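Local coordinates for protein pyocin S5 (Pseudomonas aeruginosa PAO1, PDB 6THK) that is a bacteriocin of the channel-forming colicin family that probably kills by opening pores in the cytoplasmic membrane and dissipating cellular energy, at residues A[52-55]-A[56-60]; A[85-88]-A[89-93]; A[94-97]-A[98-102]; A[155-158]-A[159-162]; A[274-277]-A[278-281]. The protein carries 1 engineered substitution. All coordinates share one frame; numbering follows the deposited sequence.

Interaction 1 of 5, residues A[52-55]-A[56-60]; sequences NIYY and PVRSI
The Tyr54 and Arg58 side chains leave the helix in the same direction, and the ring and guanidinium planes are 38° apart. Neither lies squarely on the other: Arg58 CB approaches the ring obliquely, and Tyr54 OH stays 3.9 Å from Arg58 NH1. The guanidinium has its charge partner one turn on, where NE forms a salt bridge with Glu62. This is the i to i+4 spacing of helix 42-87, and Arg58 N donates to Tyr54 O across it at 3.0 Å. The helix is kinked here, because Pro56 has no N-H to offer the preceding turn. Its ring instead takes up that place, with CD 3.2 Å from Ile53 O and CG 3.5 Å from Asn52 O. Ile53 O still receives Val57 N at 3.1 Å. Val57 CG2, anti to its own carbonyl carbon, reaches the same oxygen at 3.0 Å. Pro56 also packs on Leu165 of helix 157-212, whereas Ile53 faces helix 133-145.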
loop_
_atom_site.group_PDB
_atom_site.type_symbol
_atom_site.label_atom_id
_atom_site.label_comp_id
_atom_site.label_asym_id
_atom_site.label_seq_id
_atom_site.Cartn_x
_atom_site.Cartn_y
_atom_site.Cartn_z
ATOM N N ASN A 52 31.981 -76.993 -36.395
ATOM C CA ASN A 52 30.781 -76.767 -35.597
ATOM C C ASN A 52 30.943 -75.842 -34.403
ATOM O O ASN A 52 29.951 -75.261 -33.961
ATOM C CB ASN A 52 30.197 -78.110 -35.143
ATOM C CG ASN A 52 29.863 -79.035 -36.292
ATOM O OD1 ASN A 52 28.779 -78.971 -36.877
ATOM N ND2 ASN A 52 30.810 -79.876 -36.682
ATOM N N ILE A 53 32.164 -75.723 -33.864
ATOM C CA ILE A 53 32.410 -74.886 -32.706
ATOM C C ILE A 53 33.377 -73.719 -33.036
ATOM O O ILE A 53 32.929 -72.580 -32.986
ATOM C CB ILE A 53 32.826 -75.722 -31.446
ATOM C CG1 ILE A 53 31.630 -76.523 -30.873
ATOM C CG2 ILE A 53 33.384 -74.834 -30.340
ATOM C CD1 ILE A 53 31.554 -77.967 -31.227
ATOM N N TYR A 54 34.656 -73.966 -33.359
ATOM C CA TYR A 54 35.625 -72.884 -33.572
ATOM C C TYR A 54 35.278 -71.898 -34.701
ATOM O O TYR A 54 35.279 -70.700 -34.447
ATOM C CB TYR A 54 37.058 -73.408 -33.759
ATOM C CG TYR A 54 38.121 -72.344 -33.551
ATOM C CD1 TYR A 54 38.521 -71.510 -34.596
ATOM C CD2 TYR A 54 38.730 -72.170 -32.308
ATOM C CE1 TYR A 54 39.484 -70.517 -34.404
ATOM C CE2 TYR A 54 39.721 -71.204 -32.114
ATOM C CZ TYR A 54 40.099 -70.385 -33.167
ATOM O OH TYR A 54 41.073 -69.431 -32.988
ATOM N N TYR A 55 35.028 -72.375 -35.927
ATOM C CA TYR A 55 34.745 -71.496 -37.066
ATOM C C TYR A 55 33.455 -70.656 -36.841
ATOM O O TYR A 55 33.553 -69.432 -36.999
ATOM C CB TYR A 55 34.761 -72.261 -38.410
ATOM C CG TYR A 55 36.141 -72.691 -38.885
ATOM C CD1 TYR A 55 37.118 -73.107 -37.980
ATOM C CD2 TYR A 55 36.451 -72.735 -40.240
ATOM C CE1 TYR A 55 38.382 -73.515 -38.409
ATOM C CE2 TYR A 55 37.711 -73.151 -40.683
ATOM C CZ TYR A 55 38.676 -73.533 -39.760
ATOM O OH TYR A 55 39.927 -73.935 -40.161
ATOM N N PRO A 56 32.307 -71.229 -36.357
ATOM C CA PRO A 56 31.120 -70.389 -36.086
ATOM C C PRO A 56 31.310 -69.384 -34.941
ATOM O O PRO A 56 30.929 -68.221 -35.120
ATOM C CB PRO A 56 30.023 -71.415 -35.748
ATOM C CG PRO A 56 30.518 -72.721 -36.282
ATOM C CD PRO A 56 32.000 -72.654 -36.099
ATOM N N VAL A 57 31.853 -69.831 -33.816
ATOM C CA VAL A 57 32.047 -68.985 -32.652
ATOM C C VAL A 57 32.990 -67.840 -32.925
ATOM O O VAL A 57 32.791 -66.741 -32.444
ATOM C CB VAL A 57 32.561 -69.787 -31.455
ATOM C CG1 VAL A 57 32.930 -68.853 -30.321
ATOM C CG2 VAL A 57 31.504 -70.779 -31.008
ATOM N N ARG A 58 34.036 -68.113 -33.680
ATOM C CA ARG A 58 34.992 -67.086 -34.026
ATOM C C ARG A 58 34.337 -65.982 -34.862
ATOM O O ARG A 58 34.654 -64.813 -34.700
ATOM C CB ARG A 58 36.174 -67.700 -34.752
ATOM C CG ARG A 58 37.075 -66.692 -35.411
ATOM C CD ARG A 58 38.123 -66.189 -34.446
ATOM N NE ARG A 58 38.918 -65.144 -35.069
ATOM C CZ ARG A 58 40.198 -64.936 -34.812
ATOM N NH1 ARG A 58 40.832 -65.698 -33.936
ATOM N NH2 ARG A 58 40.839 -63.961 -35.435
ATOM N N SER A 59 33.459 -66.358 -35.786
ATOM C CA SER A 59 32.754 -65.374 -36.600
ATOM C C SER A 59 31.838 -64.497 -35.752
ATOM O O SER A 59 31.802 -63.291 -35.914
ATOM C CB SER A 59 31.947 -66.062 -37.693
ATOM O OG SER A 59 32.805 -66.589 -38.683
ATOM N N ILE A 60 31.117 -65.126 -34.837
ATOM C CA ILE A 60 30.203 -64.448 -33.899
ATOM C C ILE A 60 30.960 -63.404 -33.088
ATOM O O ILE A 60 30.488 -62.284 -32.924
ATOM C CB ILE A 60 29.482 -65.501 -32.989
ATOM C CG1 ILE A 60 28.377 -66.247 -33.785
ATOM C CG2 ILE A 60 28.952 -64.903 -31.656
ATOM C CD1 ILE A 60 27.748 -67.486 -33.141
#

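Interaction 2 of 5, residues A[85-88]-A[89-93]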
loop_
_atom_site.group_PDB
_atom_site.type_symbol
_atom_site.label_atom_id
_atom_site.label_comp_id
_atom_site.label_asym_id
_atom_site.label_seq_id
_atom_site.Cartn_x
_atom_site.Cartn_y
_atom_site.Cartn_z
ATOM N N GLN A 85 15.034 -34.458 -38.337
ATOM C CA GLN A 85 13.722 -34.691 -38.923
ATOM C C GLN A 85 12.682 -33.776 -38.278
ATOM O O GLN A 85 11.921 -33.125 -38.998
ATOM C CB GLN A 85 13.319 -36.167 -38.825
ATOM C CG GLN A 85 14.034 -37.105 -39.819
ATOM C CD GLN A 85 13.555 -36.998 -41.250
ATOM O OE1 GLN A 85 12.359 -37.022 -41.547
ATOM N NE2 GLN A 85 14.491 -36.882 -42.167
ATOM N N ILE A 86 12.700 -33.674 -36.933
ATOM C CA ILE A 86 11.793 -32.822 -36.155
ATOM C C ILE A 86 11.940 -31.333 -36.517
ATOM O O ILE A 86 10.933 -30.669 -36.780
ATOM C CB ILE A 86 11.967 -33.084 -34.631
ATOM C CG1 ILE A 86 11.532 -34.523 -34.273
ATOM C CG2 ILE A 86 11.214 -32.039 -33.783
ATOM C CD1 ILE A 86 11.956 -35.009 -32.929
ATOM N N THR A 87 13.190 -30.824 -36.549
ATOM C CA THR A 87 13.505 -29.422 -36.853
ATOM C C THR A 87 13.468 -29.094 -38.351
ATOM O O THR A 87 13.354 -27.915 -38.705
ATOM C CB THR A 87 14.844 -29.005 -36.220
ATOM O OG1 THR A 87 15.923 -29.675 -36.874
ATOM C CG2 THR A 87 14.890 -29.251 -34.723
ATOM N N GLN A 88 13.586 -30.131 -39.221
ATOM C CA GLN A 88 13.610 -30.065 -40.697
ATOM C C GLN A 88 14.809 -29.253 -41.236
ATOM O O GLN A 88 14.750 -28.725 -42.352
ATOM C CB GLN A 88 12.265 -29.583 -41.281
ATOM C CG GLN A 88 11.152 -30.621 -41.163
ATOM C CD GLN A 88 9.789 -30.049 -41.453
ATOM O OE1 GLN A 88 9.286 -29.173 -40.741
ATOM N NE2 GLN A 88 9.140 -30.565 -42.485
ATOM N N GLY A 89 15.886 -29.201 -40.438
ATOM C CA GLY A 89 17.138 -28.504 -40.730
ATOM C C GLY A 89 16.996 -27.016 -40.990
ATOM O O GLY A 89 17.851 -26.413 -41.648
ATOM N N LYS A 90 15.901 -26.425 -40.467
ATOM C CA LYS A 90 15.525 -25.011 -40.597
ATOM C C LYS A 90 16.024 -24.205 -39.402
ATOM O O LYS A 90 16.261 -23.000 -39.527
ATOM C CB LYS A 90 13.999 -24.876 -40.705
ATOM C CG LYS A 90 13.396 -25.560 -41.924
ATOM C CD LYS A 90 11.914 -25.811 -41.724
ATOM C CE LYS A 90 11.255 -26.332 -42.972
ATOM N NZ LYS A 90 9.825 -26.646 -42.732
ATOM N N ARG A 91 16.147 -24.866 -38.242
ATOM C CA ARG A 91 16.604 -24.282 -36.985
ATOM C C ARG A 91 17.308 -25.355 -36.134
ATOM O O ARG A 91 17.199 -26.548 -36.431
ATOM C CB ARG A 91 15.401 -23.686 -36.215
ATOM C CG ARG A 91 14.677 -24.726 -35.348
ATOM C CD ARG A 91 13.210 -24.480 -35.042
ATOM N NE ARG A 91 12.499 -25.748 -34.828
ATOM C CZ ARG A 91 12.585 -26.497 -33.730
ATOM N NH1 ARG A 91 13.351 -26.106 -32.716
ATOM N NH2 ARG A 91 11.918 -27.635 -33.636
ATOM N N GLU A 92 18.030 -24.925 -35.088
ATOM C CA GLU A 92 18.693 -25.818 -34.139
ATOM C C GLU A 92 17.658 -26.341 -33.134
ATOM O O GLU A 92 16.724 -25.615 -32.784
ATOM C CB GLU A 92 19.836 -25.095 -33.417
ATOM C CG GLU A 92 21.064 -24.908 -34.292
ATOM C CD GLU A 92 22.352 -25.483 -33.739
ATOM O OE1 GLU A 92 22.604 -25.322 -32.522
ATOM O OE2 GLU A 92 23.127 -26.072 -34.528
ATOM N N ALA A 93 17.800 -27.611 -32.715
ATOM C CA ALA A 93 16.894 -28.255 -31.764
ATOM C C ALA A 93 17.058 -27.697 -30.367
ATOM O O ALA A 93 18.172 -27.362 -29.953
ATOM C CB ALA A 93 17.134 -29.755 -31.740
#
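Thr87 and Arg91 are brought together by their first torsions: Thr87 OG1 sits between its backbone N and carbonyl carbon (chi1 69°), which turns CG2 to the Arg91 side, and Arg91 CG takes the equivalent crowded position (chi1 86°) before the chain extends to NE. The two side chains cross obliquely. Thr87 CG2 lies over one face of the guanidinium, 3.5 Å above its plane and displaced from the centre of the group, with NH2 its nearest atom at 3.6 Å. The same methyl meets Ala93 CB at 3.8 Å, so it is wedged between the arginine's flat group and the returning chain. Thr87 OG1 is hydrogen-bonded to Leu83 O, one turn back in the helix, and Arg91 NH2 forms a salt bridge with Glu97, which ties the guanidinium to the start of the next helix.

The backbone reverses here through a type I' beta turn from Thr87 to Lys90, at the end of helix 42-87 and ahead of helix 95-121. Gln88 and Gly89 both have positive phi, a conformation that suits glycine. A weak bond from Lys90 N to Thr87 O, 3.4 Å long, closes the turn. Gln88 and Lys90 extend alongside each other, and Lys90 CE packs on Gln88 CB at 3.8 Å. Lys90 NZ reaches Gln88 OE1 in a second weak bond of 3.3 Å.

Interaction 3 of 5, residues A[94-97]-A[98-102]; sequences TRQE and RVDVM
A capping box begins helix 95-121, and the first turns built upon it join residues 94-97 to 98-102. Thr94 is the N-cap: its OG1 accepts from Glu97 N at 3.1 Å, and Glu97 OE1 accepts a weak bond of 3.3 Å from Thr94 N. Glu97 CG lies anti to the carbonyl carbon (chi1 -76°) and the chain runs straight on, carrying the carboxylate back to the N-cap. OE2 of the same carboxylate is the one paired with Arg91, so one side chain serves both cap and loop.

From the cap onward the regular bonding takes over. Arg98 N donates to Thr94 O at 3.2 Å, and Asp100 N to Gln96 O at 2.9 Å. Gln96 and Asp100 slant across each other, yet their amide and carboxylate planes are only 7° apart. A water bridges them, donating to Asp100 OD1 at 2.6 Å and more weakly to Gln96 OE1 at 3.1 Å. Val99 CG2 turns instead to Arg95 O, at 3.2 Å.

Arg95 NH2 and Arg98 NH1 are 5.0 Å apart; Arg95 NE is salt-bridged to Glu198 of helix 157-212, which probably eases the repulsion of the two like charges. Reciprocal bonding between the N-cap residue and the residue three positions later is the signature of the capping box at a helix N-terminus.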
loop_
_atom_site.group_PDB
_atom_site.type_symbol
_atom_site.label_atom_id
_atom_site.label_comp_id
_atom_site.label_asym_id
_atom_site.label_seq_id
_atom_site.Cartn_x
_atom_site.Cartn_y
_atom_site.Cartn_z
ATOM N N THR A 94 15.939 -27.613 -29.641
ATOM C CA THR A 94 15.919 -27.150 -28.267
ATOM C C THR A 94 16.505 -28.248 -27.391
ATOM O O THR A 94 16.638 -29.395 -27.832
ATOM C CB THR A 94 14.481 -26.771 -27.811
ATOM O OG1 THR A 94 13.657 -27.931 -27.745
ATOM C CG2 THR A 94 13.835 -25.668 -28.680
ATOM N N ARG A 95 16.817 -27.902 -26.152
ATOM C CA ARG A 95 17.356 -28.858 -25.212
ATOM C C ARG A 95 16.286 -29.887 -24.874
ATOM O O ARG A 95 16.587 -31.045 -24.622
ATOM C CB ARG A 95 17.840 -28.149 -23.951
ATOM C CG ARG A 95 18.878 -28.932 -23.173
ATOM C CD ARG A 95 19.852 -28.022 -22.454
ATOM N NE ARG A 95 20.636 -27.217 -23.381
ATOM C CZ ARG A 95 21.748 -27.629 -23.974
ATOM N NH1 ARG A 95 22.206 -28.842 -23.741
ATOM N NH2 ARG A 95 22.400 -26.833 -24.803
ATOM N N GLN A 96 15.032 -29.465 -24.875
ATOM C CA GLN A 96 13.940 -30.374 -24.577
ATOM C C GLN A 96 13.788 -31.396 -25.695
ATOM O O GLN A 96 13.582 -32.575 -25.446
ATOM C CB GLN A 96 12.641 -29.609 -24.385
ATOM C CG GLN A 96 11.526 -30.446 -23.792
ATOM C CD GLN A 96 11.788 -30.812 -22.346
ATOM O OE1 GLN A 96 12.694 -31.585 -22.042
ATOM N NE2 GLN A 96 10.992 -30.257 -21.446
ATOM N N GLU A 97 13.877 -30.924 -26.928
ATOM C CA GLU A 97 13.787 -31.781 -28.109
ATOM C C GLU A 97 14.877 -32.870 -28.116
ATOM O O GLU A 97 14.569 -34.023 -28.408
ATOM C CB GLU A 97 13.777 -30.948 -29.397
ATOM C CG GLU A 97 12.431 -30.281 -29.633
ATOM C CD GLU A 97 12.319 -29.410 -30.867
ATOM O OE1 GLU A 97 13.345 -28.825 -31.287
ATOM O OE2 GLU A 97 11.199 -29.313 -31.418
ATOM N N ARG A 98 16.113 -32.506 -27.701
ATOM C CA ARG A 98 17.293 -33.363 -27.574
ATOM C C ARG A 98 17.053 -34.441 -26.512
ATOM O O ARG A 98 17.243 -35.623 -26.793
ATOM C CB ARG A 98 18.525 -32.511 -27.217
ATOM C CG ARG A 98 19.790 -32.915 -27.971
ATOM C CD ARG A 98 20.764 -31.764 -28.156
ATOM N NE ARG A 98 20.829 -31.282 -29.539
ATOM C CZ ARG A 98 20.864 -29.996 -29.883
ATOM N NH1 ARG A 98 20.824 -29.047 -28.953
ATOM N NH2 ARG A 98 20.931 -29.648 -31.164
ATOM N N VAL A 99 16.596 -34.034 -25.318
ATOM C CA VAL A 99 16.279 -34.901 -24.179
ATOM C C VAL A 99 15.193 -35.920 -24.562
ATOM O O VAL A 99 15.334 -37.102 -24.260
ATOM C CB VAL A 99 15.883 -34.043 -22.937
ATOM C CG1 VAL A 99 15.212 -34.878 -21.849
ATOM C CG2 VAL A 99 17.093 -33.312 -22.372
ATOM N N ASP A 100 14.133 -35.454 -25.254
ATOM C CA ASP A 100 12.994 -36.271 -25.684
ATOM C C ASP A 100 13.373 -37.380 -26.677
ATOM O O ASP A 100 12.927 -38.517 -26.505
ATOM C CB ASP A 100 11.858 -35.380 -26.238
ATOM C CG ASP A 100 11.065 -34.575 -25.202
ATOM O OD1 ASP A 100 11.283 -34.782 -23.987
ATOM O OD2 ASP A 100 10.207 -33.752 -25.613
ATOM N N VAL A 101 14.195 -37.055 -27.694
ATOM C CA VAL A 101 14.666 -38.007 -28.701
ATOM C C VAL A 101 15.624 -39.021 -28.048
ATOM O O VAL A 101 15.403 -40.222 -28.167
ATOM C CB VAL A 101 15.285 -37.290 -29.940
ATOM C CG1 VAL A 101 16.003 -38.270 -30.866
ATOM C CG2 VAL A 101 14.221 -36.513 -30.711
ATOM N N MET A 102 16.644 -38.536 -27.323
ATOM C CA MET A 102 17.615 -39.366 -26.609
ATOM C C MET A 102 16.933 -40.327 -25.647
ATOM O O MET A 102 17.372 -41.468 -25.547
ATOM C CB MET A 102 18.617 -38.506 -25.837
ATOM C CG MET A 102 19.697 -37.896 -26.686
ATOM S SD MET A 102 20.729 -36.832 -25.658
ATOM C CE MET A 102 21.939 -36.330 -26.833
HETATM O O HOH W 1 10.771 -33.993 -21.525
#

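Interaction 4 of 5, residues A[155-158]-A[159-162]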
loop_
_atom_site.group_PDB
_atom_site.type_symbol
_atom_site.label_atom_id
_atom_site.label_comp_id
_atom_site.label_asym_id
_atom_site.label_seq_id
_atom_site.Cartn_x
_atom_site.Cartn_y
_atom_site.Cartn_z
ATOM N N TYR A 155 15.349 -83.797 -29.102
ATOM C CA TYR A 155 16.236 -82.657 -29.105
ATOM C C TYR A 155 17.647 -83.158 -29.273
ATOM O O TYR A 155 18.336 -83.408 -28.306
ATOM C CB TYR A 155 16.120 -81.959 -27.765
ATOM C CG TYR A 155 16.761 -80.597 -27.655
ATOM C CD1 TYR A 155 16.464 -79.593 -28.540
ATOM C CD2 TYR A 155 17.643 -80.320 -26.637
ATOM C CE1 TYR A 155 17.039 -78.354 -28.421
ATOM C CE2 TYR A 155 18.217 -79.086 -26.512
ATOM C CZ TYR A 155 17.909 -78.113 -27.405
ATOM O OH TYR A 155 18.483 -76.893 -27.267
ATOM N N PRO A 156 18.095 -83.278 -30.512
ATOM C CA PRO A 156 19.459 -83.783 -30.757
ATOM C C PRO A 156 20.558 -82.789 -30.383
ATOM O O PRO A 156 20.282 -81.596 -30.206
ATOM C CB PRO A 156 19.462 -84.056 -32.259
ATOM C CG PRO A 156 18.470 -83.106 -32.815
ATOM C CD PRO A 156 17.391 -82.987 -31.779
ATOM N N PHE A 157 21.812 -83.283 -30.282
ATOM C CA PHE A 157 22.956 -82.452 -29.942
ATOM C C PHE A 157 23.204 -81.352 -30.948
ATOM O O PHE A 157 23.589 -80.257 -30.551
ATOM C CB PHE A 157 24.231 -83.268 -29.714
ATOM C CG PHE A 157 25.381 -82.446 -29.169
ATOM C CD1 PHE A 157 25.420 -82.081 -27.830
ATOM C CD2 PHE A 157 26.400 -82.006 -30.004
ATOM C CE1 PHE A 157 26.468 -81.312 -27.331
ATOM C CE2 PHE A 157 27.456 -81.248 -29.500
ATOM C CZ PHE A 157 27.478 -80.893 -28.168
ATOM N N GLN A 158 22.989 -81.637 -32.245
ATOM C CA GLN A 158 23.159 -80.657 -33.318
ATOM C C GLN A 158 22.159 -79.518 -33.186
ATOM O O GLN A 158 22.470 -78.390 -33.578
ATOM C CB GLN A 158 23.065 -81.314 -34.702
ATOM C CG GLN A 158 24.177 -82.337 -34.981
ATOM C CD GLN A 158 25.557 -81.895 -34.529
ATOM O OE1 GLN A 158 26.074 -80.848 -34.930
ATOM N NE2 GLN A 158 26.173 -82.701 -33.684
ATOM N N GLN A 159 20.961 -79.820 -32.612
ATOM C CA GLN A 159 19.894 -78.853 -32.362
ATOM C C GLN A 159 20.300 -77.925 -31.256
ATOM O O GLN A 159 20.093 -76.714 -31.380
ATOM C CB GLN A 159 18.545 -79.518 -32.049
ATOM C CG GLN A 159 17.334 -78.583 -32.221
ATOM C CD GLN A 159 17.273 -77.794 -33.529
ATOM O OE1 GLN A 159 17.809 -78.187 -34.578
ATOM N NE2 GLN A 159 16.598 -76.655 -33.476
ATOM N N LEU A 160 20.966 -78.469 -30.239
ATOM C CA LEU A 160 21.462 -77.681 -29.121
ATOM C C LEU A 160 22.587 -76.762 -29.585
ATOM O O LEU A 160 22.671 -75.618 -29.169
ATOM C CB LEU A 160 21.965 -78.580 -28.005
ATOM C CG LEU A 160 22.622 -77.804 -26.870
ATOM C CD1 LEU A 160 21.570 -77.279 -25.916
ATOM C CD2 LEU A 160 23.641 -78.650 -26.133
ATOM N N VAL A 161 23.464 -77.288 -30.426
ATOM C CA VAL A 161 24.567 -76.508 -31.011
ATOM C C VAL A 161 24.006 -75.221 -31.640
ATOM O O VAL A 161 24.459 -74.149 -31.274
ATOM C CB VAL A 161 25.477 -77.360 -31.961
ATOM C CG1 VAL A 161 26.379 -76.496 -32.845
ATOM C CG2 VAL A 161 26.327 -78.332 -31.154
ATOM N N ARG A 162 22.947 -75.332 -32.472
ATOM C CA ARG A 162 22.258 -74.204 -33.118
ATOM C C ARG A 162 21.760 -73.162 -32.102
ATOM O O ARG A 162 22.037 -71.969 -32.258
ATOM C CB ARG A 162 21.094 -74.702 -33.987
ATOM C CG ARG A 162 21.337 -74.488 -35.471
ATOM C CD ARG A 162 20.088 -74.768 -36.271
ATOM N NE ARG A 162 20.198 -76.019 -37.016
ATOM C CZ ARG A 162 19.158 -76.720 -37.451
ATOM N NH1 ARG A 162 17.921 -76.309 -37.198
ATOM N NH2 ARG A 162 19.344 -77.842 -38.131
#
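The Tyr155 ring packs against the first turn of the helix, crossing the Gln159 side chain at about a right angle, with ring and amide planes 70° apart. Gln159 CG approaches Tyr155 CE1 obliquely at 3.8 Å, while on the same side of the ring plane Leu160 CD1 lies near the other edge, 3.9 Å from CE2. The phenol reaches this far because Tyr155 CG is anti to the backbone N (chi1 -169°). Its OH touches Leu160 CD1 at 3.4 Å and is hydrogen-bonded to Asp163 further along the helix.

Phe157 meets the same turn from another direction. Its ring is set at a slant to both Leu160 and Val161: Val161 CG2 stands 3.5 Å from CE2, and Leu160 CD2 is 4.1 Å from CE1. Leu160 thus lies between two aromatic side chains, one on each methyl. Beyond these residues, Phe157 makes an edge-to-face contact with Trp144 of helix 133-145.

Pro156 runs alongside Gln159, with its CD 3.7 Å from Gln159 CB. Its carbonyl oxygen takes Leu160 N at 3.2 Å and, more weakly, Gln159 N. Here Pro156 is the N-cap of the long helix 157-212, whose first turn sets Phe157, Leu160 and Val161 against helix 133-145, as in the helix-to-helix packing of a bundle.

Interaction 5 of 5, residues A[274-277]-A[278-281]; sequences EKQK and AIYN
Lys275 O takes the short 2.8 Å bond from Ile279 N and is also approached by Ile279 CG1 and CD1, each 3.3 Å away. The isoleucine side chain thus lies against the oxygen that its own N-H engages, and CD1 continues to Lys275 CG at 3.9 Å. One residue on, Gln276 lies over one face of the Tyr280 ring. Its CG is anti to the backbone N (chi1 -168°) and the chain then bends at chi2 (62°), so the amide folds forward over the tyrosine. NE2 sits 3.3 Å above the ring plane, displaced from the ring centre toward CE1, and CG makes a CH-pi contact 4.1 Å from the ring centroid. Amide and ring planes are 34° apart. Tyr280 also stacks with Tyr207 of helix 157-212. Lys277 NZ reaches Glu274 OE1 in a long, weak salt bridge of 3.5 Å. In this predicted coiled-coil region, the amide nitrogen over the pi face implies a weakly polar attraction, probably modest beside the backbone bonds.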
loop_
_atom_site.group_PDB
_atom_site.type_symbol
_atom_site.label_atom_id
_atom_site.label_comp_id
_atom_site.label_asym_id
_atom_site.label_seq_id
_atom_site.Cartn_x
_atom_site.Cartn_y
_atom_site.Cartn_z
ATOM N N GLU A 274 12.166 -26.327 -7.953
ATOM C CA GLU A 274 10.998 -26.003 -7.134
ATOM C C GLU A 274 11.397 -25.333 -5.811
ATOM O O GLU A 274 10.648 -24.484 -5.313
ATOM C CB GLU A 274 10.118 -27.238 -6.888
ATOM C CG GLU A 274 9.371 -27.738 -8.113
ATOM C CD GLU A 274 8.633 -26.726 -8.968
ATOM O OE1 GLU A 274 7.751 -26.011 -8.438
ATOM O OE2 GLU A 274 8.922 -26.671 -10.185
ATOM N N LYS A 275 12.581 -25.693 -5.257
ATOM C CA LYS A 275 13.105 -25.089 -4.028
ATOM C C LYS A 275 13.536 -23.660 -4.304
ATOM O O LYS A 275 13.208 -22.790 -3.508
ATOM C CB LYS A 275 14.285 -25.882 -3.460
ATOM C CG LYS A 275 14.544 -25.597 -1.988
ATOM C CD LYS A 275 15.577 -26.545 -1.415
ATOM C CE LYS A 275 15.681 -26.439 0.082
ATOM N NZ LYS A 275 16.420 -27.585 0.668
ATOM N N GLN A 276 14.267 -23.418 -5.414
ATOM C CA GLN A 276 14.751 -22.085 -5.787
ATOM C C GLN A 276 13.590 -21.150 -6.092
ATOM O O GLN A 276 13.658 -19.976 -5.734
ATOM C CB GLN A 276 15.784 -22.139 -6.937
ATOM C CG GLN A 276 16.545 -20.820 -7.199
ATOM C CD GLN A 276 17.396 -20.329 -6.041
ATOM O OE1 GLN A 276 18.545 -20.746 -5.849
ATOM N NE2 GLN A 276 16.868 -19.386 -5.274
ATOM N N LYS A 277 12.504 -21.695 -6.688
ATOM C CA LYS A 277 11.264 -20.976 -6.984
ATOM C C LYS A 277 10.690 -20.442 -5.660
ATOM O O LYS A 277 10.409 -19.241 -5.545
ATOM C CB LYS A 277 10.250 -21.907 -7.682
ATOM C CG LYS A 277 9.284 -21.168 -8.609
ATOM C CD LYS A 277 8.150 -22.044 -9.138
ATOM C CE LYS A 277 8.516 -22.835 -10.378
ATOM N NZ LYS A 277 7.356 -23.606 -10.898
ATOM N N ALA A 278 10.595 -21.327 -4.646
ATOM C CA ALA A 278 10.111 -21.008 -3.304
ATOM C C ALA A 278 11.052 -20.025 -2.549
ATOM O O ALA A 278 10.557 -19.092 -1.924
ATOM C CB ALA A 278 9.896 -22.290 -2.513
ATOM N N ILE A 279 12.399 -20.205 -2.644
ATOM C CA ILE A 279 13.390 -19.314 -2.003
ATOM C C ILE A 279 13.183 -17.875 -2.498
ATOM O O ILE A 279 13.150 -16.952 -1.680
ATOM C CB ILE A 279 14.857 -19.799 -2.222
ATOM C CG1 ILE A 279 15.147 -21.090 -1.425
ATOM C CG2 ILE A 279 15.889 -18.699 -1.874
ATOM C CD1 ILE A 279 16.113 -22.050 -2.104
ATOM N N TYR A 280 13.054 -17.710 -3.842
ATOM C CA TYR A 280 12.822 -16.449 -4.545
ATOM C C TYR A 280 11.509 -15.813 -4.133
ATOM O O TYR A 280 11.514 -14.642 -3.762
ATOM C CB TYR A 280 12.825 -16.660 -6.068
ATOM C CG TYR A 280 14.193 -16.760 -6.703
ATOM C CD1 TYR A 280 15.322 -16.256 -6.062
ATOM C CD2 TYR A 280 14.358 -17.336 -7.959
ATOM C CE1 TYR A 280 16.585 -16.345 -6.647
ATOM C CE2 TYR A 280 15.610 -17.408 -8.563
ATOM C CZ TYR A 280 16.722 -16.909 -7.904
ATOM O OH TYR A 280 17.959 -16.984 -8.488
ATOM N N ASN A 281 10.383 -16.571 -4.195
ATOM C CA ASN A 281 9.064 -16.068 -3.799
ATOM C C ASN A 281 9.074 -15.613 -2.340
ATOM O O ASN A 281 8.519 -14.561 -2.034
ATOM C CB ASN A 281 7.956 -17.097 -4.039
ATOM C CG ASN A 281 7.558 -17.318 -5.478
ATOM O OD1 ASN A 281 7.759 -16.469 -6.371
ATOM N ND2 ASN A 281 6.974 -18.488 -5.731
#

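Overall arrangement
All five contacts are local ones within or at the ends of long helices. Interactions 1 and 4 lie at one end of the elongated chain, their centres about 15 Å apart, and touch where Asn52 meets Gln158 and Val161; both are partly buried, but one kinks a helix within its course and the other starts one. Interactions 2 and 3 also adjoin, about 12 Å between centres, joined by a salt bridge and by Ile86 packing on Val101: the first is a surface turn with weak bonds, the second a partly buried helix start. Interaction 5, a surface contact, stands apart, about 12 Å from interaction 3 at the nearest atoms, and adds an amide-aromatic contact to its backbone bonds.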